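Local coordinates for SufC protein (Thermus thermophilus, PDB 2D2E) that probably binds and hydrolyses ATP as the cytoplasmic ABC-type ATPase of the Suf iron-sulfur cluster assembly system, at residues T96-K108 with R151-T163. Residues are numbered along the deposited sequence; the frame is centred on the assembly and turned at random. Where two conformers were deposited one is given.
Sequences TIANFLRLALQAK and RNEILQLLVLEPT
L101, in the modelled conformer, lays its two methyls over the flank of helix 148-160, CD1 on V159 with 3.7 Å to CB, and CD2 between the L155 side chain and the aliphatic CG of Q156. I97 extends this apolar strip by setting CG2 against L155 CD2. Toward the C-terminal ends of both helices, L160 CD2 as modelled lies 3.5 Å from L105 CA, while L105 CD1 packs beside the same methyl. Facing N152 and Q156, the F100 ring, swung anti to its backbone N (chi1 -180°), offers its edge to two amides: CE2 lies 3.4 Å from both N152 OD1 and Q156 NE2, and the Q156 amide stands almost perpendicular to the ring. Q156 NE2 also donates to N152 OD1 (2.9 Å), one turn back, and Q156 OE1 accepts from the backbone N of F86, fixing the amide's rotation. Replacing N152 with a leucine would probably leave Q156 NE2 without this acceptor and the amide freer to turn. K108 NZ reaches L160 O through a weak hydrogen bond and E161 O through a shared water. Segments 97-108 and 151-160 cross at -44°, joining the helical subdomain of the ABC ATPase to the helix that follows the signature motif and leads into core strand 164-168. With the Q156 amide bonded to N152 OD1 and F86, cohesion between the helices rests mainly on apolar packing.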
loop_
_atom_site.group_PDB
_atom_site.type_symbol
_atom_site.label_atom_id
_atom_site.label_comp_id
_atom_site.label_asym_id
_atom_site.label_seq_id
_atom_site.Cartn_x
_atom_site.Cartn_y
_atom_site.Cartn_z
ATOM N N THR A 96 -1.969 10.334 22.013
ATOM C CA THR A 96 -2.499 11.194 20.960
ATOM C C THR A 96 -1.946 10.782 19.594
ATOM O O THR A 96 -0.868 10.200 19.489
ATOM C CB THR A 96 -2.111 12.651 21.180
ATOM O OG1 THR A 96 -0.678 12.761 21.220
ATOM C CG2 THR A 96 -2.700 13.172 22.499
ATOM N N ILE A 97 -2.706 11.072 18.548
ATOM C CA ILE A 97 -2.233 10.780 17.201
ATOM C C ILE A 97 -0.926 11.544 16.957
ATOM O O ILE A 97 -0.002 11.020 16.322
ATOM C CB ILE A 97 -3.310 11.173 16.155
ATOM C CG1 ILE A 97 -4.483 10.196 16.269
ATOM C CG2 ILE A 97 -2.752 11.127 14.750
ATOM C CD1 ILE A 97 -5.659 10.540 15.415
ATOM N N ALA A 98 -0.819 12.768 17.474
ATOM C CA ALA A 98 0.413 13.534 17.279
ATOM C C ALA A 98 1.633 12.801 17.861
ATOM O O ALA A 98 2.665 12.667 17.186
ATOM C CB ALA A 98 0.283 14.939 17.904
ATOM N N ASN A 99 1.525 12.329 19.105
ATOM C CA ASN A 99 2.641 11.609 19.737
ATOM C C ASN A 99 2.980 10.338 18.954
ATOM O O ASN A 99 4.144 9.983 18.794
ATOM C CB ASN A 99 2.284 11.189 21.172
ATOM C CG ASN A 99 2.529 12.285 22.193
ATOM O OD1 ASN A 99 1.936 12.283 23.280
ATOM N ND2 ASN A 99 3.404 13.207 21.866
ATOM N N PHE A 100 1.945 9.634 18.505
ATOM C CA PHE A 100 2.142 8.407 17.754
ATOM C C PHE A 100 2.856 8.681 16.442
ATOM O O PHE A 100 3.755 7.932 16.042
ATOM C CB PHE A 100 0.800 7.734 17.476
ATOM C CG PHE A 100 0.926 6.459 16.706
ATOM C CD1 PHE A 100 1.565 5.361 17.269
ATOM C CD2 PHE A 100 0.451 6.365 15.403
ATOM C CE1 PHE A 100 1.736 4.184 16.543
ATOM C CE2 PHE A 100 0.616 5.189 14.670
ATOM C CZ PHE A 100 1.257 4.105 15.241
ATOM N N LEU A 101 2.466 9.758 15.766
ATOM C CA LEU A 101 3.096 10.094 14.499
ATOM C C LEU A 101 4.561 10.453 14.689
ATOM O O LEU A 101 5.403 10.126 13.848
ATOM C CB LEU A 101 2.361 11.255 13.825
ATOM C CG LEU A 101 1.691 10.940 12.486
ATOM C CD1 LEU A 101 2.738 10.452 11.490
ATOM C CD2 LEU A 101 0.623 9.889 12.680
ATOM N N ARG A 102 4.871 11.116 15.799
ATOM C CA ARG A 102 6.251 11.507 16.061
ATOM C C ARG A 102 7.072 10.245 16.300
ATOM O O ARG A 102 8.197 10.131 15.810
ATOM C CB ARG A 102 6.329 12.422 17.275
ATOM C CG ARG A 102 7.644 13.192 17.365
ATOM C CD ARG A 102 7.477 14.331 18.315
ATOM N NE ARG A 102 8.730 15.010 18.606
ATOM C CZ ARG A 102 8.873 15.843 19.629
ATOM N NH1 ARG A 102 7.841 16.089 20.427
ATOM N NH2 ARG A 102 10.048 16.409 19.871
ATOM N N LEU A 103 6.495 9.301 17.039
ATOM C CA LEU A 103 7.161 8.030 17.295
ATOM C C LEU A 103 7.407 7.306 15.970
ATOM O O LEU A 103 8.495 6.762 15.751
ATOM C CB LEU A 103 6.302 7.142 18.212
ATOM C CG LEU A 103 6.826 5.725 18.495
ATOM C CD1 LEU A 103 8.231 5.826 19.040
ATOM C CD2 LEU A 103 5.953 5.013 19.511
ATOM N N ALA A 104 6.397 7.296 15.095
ATOM C CA ALA A 104 6.517 6.634 13.797
ATOM C C ALA A 104 7.580 7.283 12.931
ATOM O O ALA A 104 8.336 6.592 12.267
ATOM C CB ALA A 104 5.165 6.646 13.051
ATOM N N LEU A 105 7.619 8.616 12.913
ATOM C CA LEU A 105 8.602 9.303 12.094
ATOM C C LEU A 105 10.018 9.098 12.633
ATOM O O LEU A 105 10.946 8.908 11.849
ATOM C CB LEU A 105 8.271 10.799 12.010
ATOM C CG LEU A 105 9.131 11.684 11.117
ATOM C CD1 LEU A 105 8.925 11.298 9.648
ATOM C CD2 LEU A 105 8.754 13.151 11.362
ATOM N N GLN A 106 10.183 9.112 13.959
ATOM C CA GLN A 106 11.509 8.914 14.581
ATOM C C GLN A 106 12.027 7.499 14.328
ATOM O O GLN A 106 13.229 7.291 14.158
ATOM C CB GLN A 106 11.445 9.178 16.091
ATOM C CG GLN A 106 11.262 10.655 16.415
ATOM C CD GLN A 106 11.355 10.982 17.897
ATOM O OE1 GLN A 106 11.288 10.097 18.772
ATOM N NE2 GLN A 106 11.490 12.259 18.193
ATOM N N ALA A 107 11.118 6.535 14.306
ATOM C CA ALA A 107 11.496 5.145 14.044
ATOM C C ALA A 107 11.974 5.012 12.596
ATOM O O ALA A 107 12.996 4.364 12.314
ATOM C CB ALA A 107 10.295 4.216 14.294
ATOM N N LYS A 108 11.242 5.642 11.677
ATOM C CA LYS A 108 11.582 5.582 10.261
ATOM C C LYS A 108 12.887 6.320 9.938
ATOM O O LYS A 108 13.668 5.873 9.095
ATOM C CB LYS A 108 10.416 6.152 9.439
ATOM C CG LYS A 108 10.433 5.825 7.945
ATOM C CD LYS A 108 11.130 6.900 7.138
ATOM C CE LYS A 108 11.063 6.612 5.642
ATOM N NZ LYS A 108 11.795 7.650 4.866
ATOM N N ARG A 151 -7.487 6.355 8.528
ATOM C CA ARG A 151 -7.091 7.764 8.600
ATOM C C ARG A 151 -5.704 7.916 9.201
ATOM O O ARG A 151 -4.903 8.716 8.733
ATOM C CB ARG A 151 -8.078 8.575 9.439
ATOM C CG ARG A 151 -9.375 8.910 8.729
ATOM C CD ARG A 151 -10.132 10.031 9.448
ATOM N NE ARG A 151 -9.408 11.306 9.400
ATOM C CZ ARG A 151 -9.909 12.474 9.805
ATOM N NH1 ARG A 151 -11.141 12.541 10.294
ATOM N NH2 ARG A 151 -9.182 13.579 9.718
ATOM N N ASN A 152 -5.435 7.158 10.265
ATOM C CA ASN A 152 -4.142 7.205 10.926
ATOM C C ASN A 152 -3.035 6.728 9.995
ATOM O O ASN A 152 -1.942 7.282 9.990
ATOM C CB ASN A 152 -4.152 6.330 12.184
ATOM C CG ASN A 152 -2.850 6.411 12.959
ATOM O OD1 ASN A 152 -1.773 6.101 12.436
ATOM N ND2 ASN A 152 -2.942 6.834 14.215
ATOM N N GLU A 153 -3.310 5.685 9.217
ATOM C CA GLU A 153 -2.308 5.167 8.290
ATOM C C GLU A 153 -2.022 6.169 7.170
ATOM O O GLU A 153 -0.887 6.277 6.706
ATOM C CB GLU A 153 -2.769 3.842 7.672
ATOM C CG GLU A 153 -2.987 2.722 8.676
ATOM C CD GLU A 153 -3.289 1.394 8.011
ATOM O OE1 GLU A 153 -3.943 1.392 6.946
ATOM O OE2 GLU A 153 -2.880 0.353 8.563
ATOM N N ILE A 154 -3.049 6.893 6.735
ATOM C CA ILE A 154 -2.872 7.879 5.649
ATOM C C ILE A 154 -2.059 9.080 6.140
ATOM O O ILE A 154 -1.292 9.666 5.389
ATOM C CB ILE A 154 -4.229 8.323 5.065
ATOM C CG1 ILE A 154 -4.829 7.170 4.250
ATOM C CG2 ILE A 154 -4.068 9.578 4.204
ATOM C CD1 ILE A 154 -3.898 6.668 3.107
ATOM N N LEU A 155 -2.219 9.449 7.413
ATOM C CA LEU A 155 -1.428 10.563 7.925
ATOM C C LEU A 155 0.030 10.083 7.964
ATOM O O LEU A 155 0.952 10.840 7.667
ATOM C CB LEU A 155 -1.912 10.990 9.327
ATOM C CG LEU A 155 -1.232 12.243 9.899
ATOM C CD1 LEU A 155 -1.259 13.395 8.890
ATOM C CD2 LEU A 155 -1.951 12.648 11.173
ATOM N N GLN A 156 0.249 8.811 8.300
ATOM C CA GLN A 156 1.617 8.292 8.321
ATOM C C GLN A 156 2.177 8.288 6.893
ATOM O O GLN A 156 3.354 8.570 6.670
ATOM C CB GLN A 156 1.674 6.862 8.857
ATOM C CG GLN A 156 1.373 6.762 10.317
ATOM C CD GLN A 156 1.570 5.353 10.810
ATOM O OE1 GLN A 156 2.675 4.803 10.724
ATOM N NE2 GLN A 156 0.500 4.753 11.304
ATOM N N LEU A 157 1.338 7.938 5.925
ATOM C CA LEU A 157 1.786 7.913 4.526
ATOM C C LEU A 157 2.373 9.254 4.100
ATOM O O LEU A 157 3.436 9.306 3.488
ATOM C CB LEU A 157 0.618 7.569 3.582
ATOM C CG LEU A 157 0.936 7.545 2.076
ATOM C CD1 LEU A 157 1.800 6.307 1.723
ATOM C CD2 LEU A 157 -0.372 7.500 1.279
ATOM N N LEU A 158 1.672 10.340 4.413
ATOM C CA LEU A 158 2.148 11.668 4.035
ATOM C C LEU A 158 3.351 12.143 4.847
ATOM O O LEU A 158 4.266 12.769 4.304
ATOM C CB LEU A 158 1.015 12.690 4.164
ATOM C CG LEU A 158 0.135 12.875 2.922
ATOM C CD1 LEU A 158 -1.001 13.788 3.259
ATOM C CD2 LEU A 158 0.934 13.470 1.785
ATOM N N VAL A 159 3.353 11.851 6.140
ATOM C CA VAL A 159 4.453 12.285 7.004
ATOM C C VAL A 159 5.766 11.520 6.847
ATOM O O VAL A 159 6.856 12.121 6.880
ATOM C CB VAL A 159 3.994 12.252 8.490
ATOM C CG1 VAL A 159 5.154 12.555 9.427
ATOM C CG2 VAL A 159 2.872 13.298 8.703
ATOM N N LEU A 160 5.667 10.206 6.666
ATOM C CA LEU A 160 6.851 9.362 6.518
ATOM C C LEU A 160 7.509 9.469 5.145
ATOM O O LEU A 160 8.649 9.045 4.971
ATOM C CB LEU A 160 6.508 7.902 6.814
ATOM C CG LEU A 160 6.152 7.596 8.275
ATOM C CD1 LEU A 160 5.832 6.117 8.434
ATOM C CD2 LEU A 160 7.308 7.982 9.178
ATOM N N GLU A 161 6.792 10.029 4.178
ATOM C CA GLU A 161 7.336 10.204 2.829
ATOM C C GLU A 161 8.004 8.993 2.177
ATOM O O GLU A 161 9.158 9.050 1.776
ATOM C CB GLU A 161 8.348 11.354 2.832
ATOM C CG GLU A 161 7.779 12.713 3.156
ATOM C CD GLU A 161 8.759 13.818 2.834
ATOM O OE1 GLU A 161 9.876 13.799 3.395
ATOM O OE2 GLU A 161 8.408 14.694 2.017
ATOM N N PRO A 162 7.291 7.867 2.087
ATOM C CA PRO A 162 7.891 6.684 1.459
ATOM C C PRO A 162 8.024 6.899 -0.052
ATOM O O PRO A 162 7.367 7.774 -0.618
ATOM C CB PRO A 162 6.886 5.585 1.772
ATOM C CG PRO A 162 5.577 6.349 1.765
ATOM C CD PRO A 162 5.902 7.613 2.504
ATOM N N THR A 163 8.875 6.112 -0.697
ATOM C CA THR A 163 9.039 6.203 -2.144
ATOM C C THR A 163 8.000 5.346 -2.825
ATOM O O THR A 163 7.497 5.711 -3.878
ATOM C CB THR A 163 10.440 5.733 -2.553
ATOM O OG1 THR A 163 11.406 6.587 -1.924
ATOM C CG2 THR A 163 10.629 5.792 -4.048
HETATM O O HOH W 1 11.477 7.032 1.986
#